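Local coordinates for cricket paralysis virus 1A protein (Cricket paralysis virus, PDB 6C3R), which suppresses insect antiviral RNA silencing by inactivating host AGO2 and recruiting a cellular ubiquitin ligase complex that promotes its degradation, at residues Ser3-Ala8 with Phe112-Leu117; Cys26-Gln31 with Gly82-Phe87; Pro34-Leu39 with Glu61-Ile66. All blocks are in the same frame, centred on the assembly; numbering follows the deposited sequence.

Contact 1: residues Ser3-Ala8 with Phe112-Leu117; sequences SLEELA and FFMDHL
M114 carries most of this small surface contact, reaching from helix 110-114 to helix 2-16, where it meets E5 and A8. Its terminal methyl does the touching: CE lies 3.8 Å from CG of E5 and 3.9 Å from the backbone O of E5, so it rests on the inner methylene CG of the glutamate and on the helix backbone beside it. The sulfur lies further along the same helix, with SD of M114 4.4 Å from the backbone C of A8, a looser approach at the margin of the patch. The M114 chain sets off with CG anti to the carbonyl carbon, runs straight through chi2, and bends at its last torsion (chi3 -58°), which turns CE out of the line of the chain and onto E5.

The E5 side chain passes M114 at a slant. Its CG stands anti to the backbone N (chi1 -164°) and the chain beyond is extended, carrying the carboxylate past the methionine, with OE2 of E5 4.0 Å from CE of M114. No hydrogen bond joins the two segments; the polar end of E5 is instead held by a salt bridge from OE2 to NH1 of R111, whose NH2 pairs with OD1 of D115. This shared positive charge probably eases the proximity of the two carboxylates, OE2 of E5 lying 6.8 Å from OD1 of D115.

ND1 of H116 donates to the backbone O of F112 over 2.7 Å, in the carbonyl plane and on a lone pair. H116 is the N-cap of helix 117-123. The contact thus sets the BC-box, the part of helix 2-16 that mediates E3 ligase assembly, against helix 110-114, and F113 packs nearby on A9 and I13 of the N-terminal helix.

Contact 2: residues Cys26-Gln31 with Gly82-Phe87; sequences CTFYVQ and GLVWKF
C26 and F87 form the closer of two buried side-chain meetings between strand 26-30 and helix 77-90. The sulfur approaches the ring obliquely: SG of C26 is 4.1 Å from CE1 of F87 and 5.2 Å from the ring centroid, 66° off the ring normal, a cysteine sulfur-aromatic contact. Both side chains leave their backbones toward the opposing segment, and with SG of C26 and CG of F87 each anti to the backbone N (chi1 -166° and -177°) the sulfur and CE1 are brought together. One turn earlier on the helix, V84 meets F28 less closely. CG2 of V84 lies 4.4 Å from CZ of F28, at the edge of the ring and near its plane, so the methyl faces the far end of the phenyl group.

Strand 26-30 pairs in parallel with strand 104-108, and helix 77-90 packs on this two-stranded sheet through F87 and V84. L106 of the partner strand touches C26, F28 and F87, filling in around the closer meeting, while the rings of W123 and F120 each meet F28 edge-to-face.

Side chains bridge the whole helix-to-strand spacing, 9.8 Å between the CA atoms of C26 and F87, and no hydrogen bond crosses between the segments. Beyond F28 the strand draws away from the helix, with Y29 exposed and V30 turned to A9 and I13 of helix 2-16. On another flank of helix 77-90, W85 packs on C132, R133 and L136 of helix 129-136, while the partly exposed K86 points away from the strand and sends NZ to a hydrogen bond with the hydroxyl of Y97 of the second subunit.

Contact 3: residues Pro34-Leu39 with Glu61-Ile66; sequences PQLLDL and ELRKLI
R63 and L39 cross at about a right angle, the arginine running out from helix 53-70 across the leucine of the loop that follows strand 26-30. The methylene part of R63 takes the apolar contact: CD1 of L39 lies 3.7 Å from CD of R63. At that point the arginine bends (chi3 -61°), and its guanidinium comes past the backbone of L39, where NH1 of R63 is 3.5 Å from O of L39. The approach is oblique to the guanidinium and is not a hydrogen bond. The polar end is secured elsewhere, NE donating to the backbone O of L105 in strand 104-108, which limits the rotation of the guanidinium where it passes L39.

L36 fits against two successive residues of the helix with its two branches. Its CD2 methyl is 4.1 Å from CD of R63, the two side chains sliding past each other in opposite directions. The other branch crosses K64 at a slant, with CD1 of L36 3.8 Å from CG of K64. That lysine, extended beyond CG and exposed, continues past the leucine and so borders the contact with its aliphatic chain. R63 is therefore touched by both leucines at the same CD atom, its aliphatic portion forming the middle of the small apolar patch while its charged end is carried beyond it.

F49 of the second subunit packs on both L39 and R63, bringing that subunit up to this patch. Within the loop between strands 26-30 and 42-45, an inverse gamma turn centred on Q35 leads into residues 36-38, which have helical backbone angles without regular bonding, and L36 and L39 thereby point at helix 53-70: plain loop-on-helix packing beside the second subunit.

Contact 2 lies at the heart of the chain, its centre about 2 Å from the chain centre, whereas contact 3 is about 10 Å out and contact 1 about 16 Å. Contacts 2 and 3 adjoin, their centres about 10 Å apart, because the successive helices 53-70 and 77-90 pack together: CD1 of L62 lies 3.6 Å from N of F87. Contacts 1 and 2, centres about 16 Å apart, meet where F113 packs on V30 (CG of F113 to CG2 of V30 3.8 Å) and E6 on V30 and Q31. Contacts 1 and 3 do not touch, their nearest atoms being about 6 Å apart. R133, involved in inhibiting stress granule formation, lies about 11 Å from V84 between side chains.

Contact 1: residues Ser3-Ala8 with Phe112-Leu117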
loop_
_atom_site.group_PDB
_atom_site.type_symbol
_atom_site.label_atom_id
_atom_site.label_comp_id
_atom_site.label_asym_id
_atom_site.label_seq_id
_atom_site.Cartn_x
_atom_site.Cartn_y
_atom_site.Cartn_z
ATOM N N SER A 3 -20.865 -12.872 24.768
ATOM C CA SER A 3 -20.148 -12.072 25.765
ATOM C C SER A 3 -19.379 -12.973 26.726
ATOM O O SER A 3 -18.202 -12.744 27.007
ATOM C CB SER A 3 -21.100 -11.172 26.556
ATOM O OG SER A 3 -21.428 -10.005 25.818
ATOM N N LEU A 4 -20.038 -14.019 27.203
ATOM C CA LEU A 4 -19.430 -14.918 28.186
ATOM C C LEU A 4 -18.132 -15.549 27.656
ATOM O O LEU A 4 -17.123 -15.588 28.353
ATOM C CB LEU A 4 -20.453 -15.980 28.634
ATOM C CG LEU A 4 -20.149 -16.836 29.882
ATOM C CD1 LEU A 4 -21.415 -17.213 30.640
ATOM C CD2 LEU A 4 -19.373 -18.081 29.511
ATOM N N GLU A 5 -18.140 -16.000 26.410
ATOM C CA GLU A 5 -16.935 -16.569 25.816
ATOM C C GLU A 5 -15.902 -15.488 25.443
ATOM O O GLU A 5 -14.703 -15.703 25.627
ATOM C CB GLU A 5 -17.289 -17.430 24.609
ATOM C CG GLU A 5 -16.140 -18.334 24.200
ATOM C CD GLU A 5 -16.527 -19.435 23.236
ATOM O OE1 GLU A 5 -17.683 -19.489 22.736
ATOM O OE2 GLU A 5 -15.635 -20.259 22.974
ATOM N N GLU A 6 -16.379 -14.351 24.921
ATOM C CA GLU A 6 -15.546 -13.168 24.651
ATOM C C GLU A 6 -14.842 -12.631 25.901
ATOM O O GLU A 6 -13.687 -12.200 25.835
ATOM C CB GLU A 6 -16.397 -12.049 24.018
ATOM C CG GLU A 6 -15.667 -10.719 23.797
ATOM C CD GLU A 6 -16.381 -9.772 22.832
ATOM O OE1 GLU A 6 -17.548 -10.035 22.453
ATOM O OE2 GLU A 6 -15.769 -8.743 22.447
ATOM N N LEU A 7 -15.549 -12.650 27.029
ATOM C CA LEU A 7 -15.018 -12.146 28.296
ATOM C C LEU A 7 -13.812 -12.950 28.787
ATOM O O LEU A 7 -12.800 -12.368 29.165
ATOM C CB LEU A 7 -16.112 -12.121 29.371
ATOM C CG LEU A 7 -17.068 -10.918 29.327
ATOM C CD1 LEU A 7 -18.316 -11.190 30.161
ATOM C CD2 LEU A 7 -16.384 -9.636 29.782
ATOM N N ALA A 8 -13.924 -14.278 28.763
ATOM C CA ALA A 8 -12.833 -15.168 29.170
ATOM C C ALA A 8 -11.562 -14.949 28.341
ATOM O O ALA A 8 -10.479 -14.857 28.900
ATOM C CB ALA A 8 -13.277 -16.628 29.100
ATOM N N PHE A 112 -11.951 -19.445 18.545
ATOM C CA PHE A 112 -10.809 -19.685 17.687
ATOM C C PHE A 112 -9.489 -19.249 18.316
ATOM O O PHE A 112 -8.476 -19.964 18.220
ATOM C CB PHE A 112 -11.021 -18.939 16.375
ATOM C CG PHE A 112 -9.980 -19.223 15.353
ATOM C CD1 PHE A 112 -8.797 -18.492 15.326
ATOM C CD2 PHE A 112 -10.181 -20.223 14.411
ATOM C CE1 PHE A 112 -7.832 -18.754 14.381
ATOM C CE2 PHE A 112 -9.216 -20.486 13.465
ATOM C CZ PHE A 112 -8.040 -19.752 13.451
ATOM N N PHE A 113 -9.511 -18.058 18.924
ATOM C CA PHE A 113 -8.379 -17.542 19.693
ATOM C C PHE A 113 -7.937 -18.499 20.785
ATOM O O PHE A 113 -6.756 -18.741 20.948
ATOM C CB PHE A 113 -8.713 -16.187 20.307
ATOM C CG PHE A 113 -7.697 -15.713 21.313
ATOM C CD1 PHE A 113 -6.401 -15.399 20.914
ATOM C CD2 PHE A 113 -8.025 -15.594 22.667
ATOM C CE1 PHE A 113 -5.461 -14.956 21.842
ATOM C CE2 PHE A 113 -7.088 -15.142 23.593
ATOM C CZ PHE A 113 -5.807 -14.826 23.182
ATOM N N MET A 114 -8.903 -19.071 21.491
ATOM C CA MET A 114 -8.620 -19.960 22.598
ATOM C C MET A 114 -8.376 -21.402 22.210
ATOM O O MET A 114 -7.824 -22.145 23.005
ATOM C CB MET A 114 -9.730 -19.850 23.627
ATOM C CG MET A 114 -9.783 -18.454 24.227
ATOM S SD MET A 114 -10.847 -18.309 25.660
ATOM C CE MET A 114 -12.428 -18.838 24.993
ATOM N N ASP A 115 -8.735 -21.813 20.997
ATOM C CA ASP A 115 -8.178 -23.064 20.447
ATOM C C ASP A 115 -6.751 -22.925 19.910
ATOM O O ASP A 115 -6.155 -23.928 19.543
ATOM C CB ASP A 115 -9.088 -23.653 19.365
ATOM C CG ASP A 115 -10.431 -24.122 19.922
ATOM O OD1 ASP A 115 -10.511 -24.371 21.133
ATOM O OD2 ASP A 115 -11.415 -24.246 19.158
ATOM N N HIS A 116 -6.195 -21.708 19.863
ATOM C CA HIS A 116 -4.901 -21.454 19.214
ATOM C C HIS A 116 -4.017 -20.462 19.987
ATOM O O HIS A 116 -3.279 -19.685 19.393
ATOM C CB HIS A 116 -5.115 -20.977 17.770
ATOM C CG HIS A 116 -5.860 -21.951 16.909
ATOM N ND1 HIS A 116 -7.226 -21.894 16.722
ATOM C CD2 HIS A 116 -5.431 -23.015 16.193
ATOM C CE1 HIS A 116 -7.601 -22.871 15.921
ATOM N NE2 HIS A 116 -6.527 -23.556 15.573
ATOM N N LEU A 117 -4.033 -20.559 21.312
ATOM C CA LEU A 117 -3.273 -19.646 22.173
ATOM C C LEU A 117 -1.772 -19.608 21.869
ATOM O O LEU A 117 -1.176 -18.548 21.735
ATOM C CB LEU A 117 -3.487 -20.022 23.640
ATOM C CG LEU A 117 -4.918 -19.842 24.155
ATOM C CD1 LEU A 117 -5.077 -20.573 25.469
ATOM C CD2 LEU A 117 -5.283 -18.375 24.321
#

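Contact 2: residues Cys26-Gln31 with Gly82-Phe87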
loop_
_atom_site.group_PDB
_atom_site.type_symbol
_atom_site.label_atom_id
_atom_site.label_comp_id
_atom_site.label_asym_id
_atom_site.label_seq_id
_atom_site.Cartn_x
_atom_site.Cartn_y
_atom_site.Cartn_z
ATOM N N CYS A 26 0.712 -5.649 12.099
ATOM C CA CYS A 26 -0.612 -6.218 12.117
ATOM C C CYS A 26 -0.946 -6.678 13.521
ATOM O O CYS A 26 -0.111 -7.301 14.190
ATOM C CB CYS A 26 -0.713 -7.395 11.141
ATOM S SG CYS A 26 -2.412 -7.910 10.817
ATOM N N THR A 27 -2.170 -6.381 13.953
ATOM C CA THR A 27 -2.681 -6.831 15.240
ATOM C C THR A 27 -4.043 -7.547 15.077
ATOM O O THR A 27 -4.803 -7.260 14.146
ATOM C CB THR A 27 -2.772 -5.645 16.239
ATOM O OG1 THR A 27 -3.136 -6.131 17.530
ATOM C CG2 THR A 27 -3.794 -4.593 15.810
ATOM N N PHE A 28 -4.330 -8.465 15.994
ATOM C CA PHE A 28 -5.602 -9.184 16.024
ATOM C C PHE A 28 -6.451 -8.647 17.164
ATOM O O PHE A 28 -5.914 -8.314 18.217
ATOM C CB PHE A 28 -5.401 -10.682 16.294
ATOM C CG PHE A 28 -5.159 -11.506 15.082
ATOM C CD1 PHE A 28 -6.224 -11.987 14.334
ATOM C CD2 PHE A 28 -3.868 -11.864 14.716
ATOM C CE1 PHE A 28 -6.011 -12.788 13.220
ATOM C CE2 PHE A 28 -3.650 -12.664 13.601
ATOM C CZ PHE A 28 -4.728 -13.119 12.848
ATOM N N TYR A 29 -7.770 -8.594 16.952
ATOM C CA TYR A 29 -8.746 -8.333 18.010
ATOM C C TYR A 29 -9.565 -9.589 18.127
ATOM O O TYR A 29 -9.651 -10.348 17.166
ATOM C CB TYR A 29 -9.673 -7.176 17.650
ATOM C CG TYR A 29 -9.109 -5.765 17.717
ATOM C CD1 TYR A 29 -7.768 -5.504 18.030
ATOM C CD2 TYR A 29 -9.936 -4.675 17.428
ATOM C CE1 TYR A 29 -7.282 -4.207 18.081
ATOM C CE2 TYR A 29 -9.460 -3.369 17.461
ATOM C CZ TYR A 29 -8.132 -3.139 17.790
ATOM O OH TYR A 29 -7.651 -1.848 17.810
ATOM N N VAL A 30 -10.169 -9.798 19.297
ATOM C CA VAL A 30 -10.939 -11.013 19.596
ATOM C C VAL A 30 -12.373 -10.671 20.010
ATOM O O VAL A 30 -12.636 -10.340 21.164
ATOM C CB VAL A 30 -10.260 -11.842 20.697
ATOM C CG1 VAL A 30 -11.095 -13.062 21.047
ATOM C CG2 VAL A 30 -8.864 -12.261 20.260
ATOM N N GLN A 31 -13.305 -10.783 19.071
ATOM C CA GLN A 31 -14.673 -10.332 19.281
ATOM C C GLN A 31 -15.691 -11.327 18.752
ATOM O O GLN A 31 -15.485 -11.940 17.700
ATOM C CB GLN A 31 -14.868 -9.025 18.552
ATOM C CG GLN A 31 -13.793 -7.990 18.817
ATOM C CD GLN A 31 -14.034 -6.734 18.036
ATOM O OE1 GLN A 31 -14.786 -6.740 17.066
ATOM N NE2 GLN A 31 -13.396 -5.642 18.451
ATOM N N GLY A 82 -3.314 -19.284 5.151
ATOM C CA GLY A 82 -3.090 -18.751 3.812
ATOM C C GLY A 82 -3.876 -17.475 3.564
ATOM O O GLY A 82 -3.388 -16.590 2.883
ATOM N N LEU A 83 -5.089 -17.373 4.107
ATOM C CA LEU A 83 -5.867 -16.135 4.016
ATOM C C LEU A 83 -5.172 -15.004 4.765
ATOM O O LEU A 83 -5.058 -13.904 4.273
ATOM C CB LEU A 83 -7.274 -16.302 4.596
ATOM C CG LEU A 83 -8.315 -17.173 3.890
ATOM C CD1 LEU A 83 -9.490 -17.452 4.805
ATOM C CD2 LEU A 83 -8.778 -16.498 2.619
ATOM N N VAL A 84 -4.680 -15.288 5.951
ATOM C CA VAL A 84 -3.918 -14.291 6.677
ATOM C C VAL A 84 -2.711 -13.839 5.852
ATOM O O VAL A 84 -2.385 -12.672 5.813
ATOM C CB VAL A 84 -3.486 -14.809 8.069
ATOM C CG1 VAL A 84 -2.631 -13.785 8.775
ATOM C CG2 VAL A 84 -4.717 -15.113 8.910
ATOM N N TRP A 85 -2.044 -14.787 5.221
ATOM C CA TRP A 85 -0.877 -14.499 4.395
ATOM C C TRP A 85 -1.214 -13.576 3.215
ATOM O O TRP A 85 -0.476 -12.652 2.918
ATOM C CB TRP A 85 -0.232 -15.816 3.924
ATOM C CG TRP A 85 0.859 -15.599 2.925
ATOM C CD1 TRP A 85 0.896 -16.051 1.635
ATOM C CD2 TRP A 85 2.054 -14.839 3.125
ATOM N NE1 TRP A 85 2.035 -15.615 1.023
ATOM C CE2 TRP A 85 2.772 -14.877 1.913
ATOM C CE3 TRP A 85 2.591 -14.128 4.214
ATOM C CZ2 TRP A 85 4.008 -14.229 1.757
ATOM C CZ3 TRP A 85 3.811 -13.484 4.063
ATOM C CH2 TRP A 85 4.508 -13.539 2.844
ATOM N N LYS A 86 -2.334 -13.840 2.559
ATOM C CA LYS A 86 -2.849 -12.942 1.515
ATOM C C LYS A 86 -3.199 -11.540 2.004
ATOM O O LYS A 86 -3.000 -10.574 1.279
ATOM C CB LYS A 86 -4.069 -13.528 0.860
ATOM C CG LYS A 86 -3.756 -14.647 -0.092
ATOM C CD LYS A 86 -5.023 -15.448 -0.319
ATOM C CE LYS A 86 -4.889 -16.414 -1.466
ATOM N NZ LYS A 86 -5.964 -17.439 -1.323
ATOM N N PHE A 87 -3.766 -11.448 3.200
ATOM C CA PHE A 87 -4.006 -10.165 3.852
ATOM C C PHE A 87 -2.682 -9.459 4.072
ATOM O O PHE A 87 -2.519 -8.332 3.647
ATOM C CB PHE A 87 -4.735 -10.347 5.188
ATOM C CG PHE A 87 -5.079 -9.061 5.864
ATOM C CD1 PHE A 87 -4.181 -8.460 6.736
ATOM C CD2 PHE A 87 -6.293 -8.437 5.622
ATOM C CE1 PHE A 87 -4.469 -7.246 7.360
ATOM C CE2 PHE A 87 -6.605 -7.240 6.255
ATOM C CZ PHE A 87 -5.678 -6.631 7.116
#

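Contact 3: residues Pro34-Leu39 with Glu61-Ile66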
loop_
_atom_site.group_PDB
_atom_site.type_symbol
_atom_site.label_atom_id
_atom_site.label_comp_id
_atom_site.label_asym_id
_atom_site.label_seq_id
_atom_site.Cartn_x
_atom_site.Cartn_y
_atom_site.Cartn_z
ATOM N N PRO A 34 -18.233 -8.633 15.559
ATOM C CA PRO A 34 -17.512 -7.438 15.143
ATOM C C PRO A 34 -18.334 -6.563 14.222
ATOM O O PRO A 34 -19.174 -7.052 13.485
ATOM C CB PRO A 34 -16.304 -8.000 14.403
ATOM C CG PRO A 34 -16.760 -9.307 13.883
ATOM C CD PRO A 34 -17.716 -9.845 14.898
ATOM N N GLN A 35 -18.066 -5.269 14.266
ATOM C CA GLN A 35 -18.800 -4.299 13.458
ATOM C C GLN A 35 -18.041 -4.105 12.151
ATOM O O GLN A 35 -17.463 -3.050 11.916
ATOM C CB GLN A 35 -18.952 -2.977 14.221
ATOM C CG GLN A 35 -19.448 -3.119 15.662
ATOM C CD GLN A 35 -20.900 -3.572 15.777
ATOM O OE1 GLN A 35 -21.558 -3.887 14.774
ATOM N NE2 GLN A 35 -21.416 -3.595 17.016
ATOM N N LEU A 36 -18.058 -5.137 11.304
ATOM C CA LEU A 36 -17.199 -5.186 10.115
ATOM C C LEU A 36 -17.514 -4.130 9.083
ATOM O O LEU A 36 -16.658 -3.805 8.261
ATOM C CB LEU A 36 -17.281 -6.543 9.438
ATOM C CG LEU A 36 -16.586 -7.703 10.134
ATOM C CD1 LEU A 36 -16.891 -8.994 9.401
ATOM C CD2 LEU A 36 -15.086 -7.470 10.230
ATOM N N LEU A 37 -18.738 -3.613 9.120
ATOM C CA LEU A 37 -19.153 -2.549 8.218
ATOM C C LEU A 37 -18.524 -1.217 8.627
ATOM O O LEU A 37 -18.239 -0.394 7.767
ATOM C CB LEU A 37 -20.687 -2.469 8.141
ATOM C CG LEU A 37 -21.285 -2.414 6.731
ATOM C CD1 LEU A 37 -20.697 -3.470 5.800
ATOM C CD2 LEU A 37 -22.798 -2.574 6.809
ATOM N N ASP A 38 -18.260 -1.028 9.923
ATOM C CA ASP A 38 -17.498 0.148 10.406
ATOM C C ASP A 38 -16.036 0.157 9.929
ATOM O O ASP A 38 -15.382 1.214 9.932
ATOM C CB ASP A 38 -17.511 0.250 11.942
ATOM C CG ASP A 38 -18.912 0.387 12.523
ATOM O OD1 ASP A 38 -19.889 0.627 11.763
ATOM O OD2 ASP A 38 -19.037 0.243 13.757
ATOM N N LEU A 39 -15.523 -1.019 9.544
ATOM C CA LEU A 39 -14.176 -1.152 8.982
ATOM C C LEU A 39 -14.108 -1.132 7.442
ATOM O O LEU A 39 -13.040 -1.403 6.875
ATOM C CB LEU A 39 -13.538 -2.434 9.523
ATOM C CG LEU A 39 -13.412 -2.526 11.039
ATOM C CD1 LEU A 39 -12.952 -3.915 11.432
ATOM C CD2 LEU A 39 -12.453 -1.480 11.587
ATOM N N GLU A 61 -12.421 -7.696 2.159
ATOM C CA GLU A 61 -12.916 -9.026 1.796
ATOM C C GLU A 61 -12.207 -10.111 2.621
ATOM O O GLU A 61 -12.849 -11.016 3.190
ATOM C CB GLU A 61 -12.701 -9.240 0.292
ATOM C CG GLU A 61 -13.305 -10.513 -0.266
ATOM C CD GLU A 61 -12.715 -10.939 -1.605
ATOM O OE1 GLU A 61 -13.501 -11.254 -2.536
ATOM O OE2 GLU A 61 -11.470 -10.981 -1.748
ATOM N N LEU A 62 -10.886 -9.984 2.703
ATOM C CA LEU A 62 -10.044 -10.899 3.437
ATOM C C LEU A 62 -10.207 -10.812 4.957
ATOM O O LEU A 62 -10.225 -11.842 5.632
ATOM C CB LEU A 62 -8.573 -10.666 3.055
ATOM C CG LEU A 62 -8.145 -11.097 1.654
ATOM C CD1 LEU A 62 -6.739 -10.647 1.342
ATOM C CD2 LEU A 62 -8.260 -12.594 1.498
ATOM N N ARG A 63 -10.302 -9.602 5.508
ATOM C CA ARG A 63 -10.598 -9.461 6.933
ATOM C C ARG A 63 -11.909 -10.185 7.262
ATOM O O ARG A 63 -12.010 -10.854 8.295
ATOM C CB ARG A 63 -10.688 -7.990 7.354
ATOM C CG ARG A 63 -10.962 -7.791 8.843
ATOM C CD ARG A 63 -11.260 -6.347 9.218
ATOM N NE ARG A 63 -10.130 -5.472 8.915
ATOM C CZ ARG A 63 -10.057 -4.566 7.933
ATOM N NH1 ARG A 63 -11.057 -4.320 7.098
ATOM N NH2 ARG A 63 -8.945 -3.865 7.805
ATOM N N LYS A 64 -12.892 -10.067 6.372
ATOM C CA LYS A 64 -14.201 -10.674 6.577
ATOM C C LYS A 64 -14.100 -12.201 6.592
ATOM O O LYS A 64 -14.631 -12.863 7.466
ATOM C CB LYS A 64 -15.142 -10.206 5.483
ATOM C CG LYS A 64 -16.606 -10.279 5.847
ATOM C CD LYS A 64 -17.463 -9.897 4.656
ATOM C CE LYS A 64 -18.946 -9.882 5.002
ATOM N NZ LYS A 64 -19.819 -9.799 3.783
ATOM N N LEU A 65 -13.377 -12.751 5.626
ATOM C CA LEU A 65 -13.193 -14.185 5.527
ATOM C C LEU A 65 -12.404 -14.725 6.682
ATOM O O LEU A 65 -12.707 -15.817 7.152
ATOM C CB LEU A 65 -12.472 -14.556 4.219
ATOM C CG LEU A 65 -13.318 -14.398 2.959
ATOM C CD1 LEU A 65 -12.428 -14.374 1.720
ATOM C CD2 LEU A 65 -14.355 -15.508 2.872
ATOM N N ILE A 66 -11.387 -13.978 7.116
ATOM C CA ILE A 66 -10.559 -14.402 8.217
ATOM C C ILE A 66 -11.407 -14.481 9.473
ATOM O O ILE A 66 -11.190 -15.347 10.304
ATOM C CB ILE A 66 -9.324 -13.471 8.410
ATOM C CG1 ILE A 66 -8.304 -13.721 7.289
ATOM C CG2 ILE A 66 -8.641 -13.648 9.780
ATOM C CD1 ILE A 66 -7.383 -12.543 7.006
#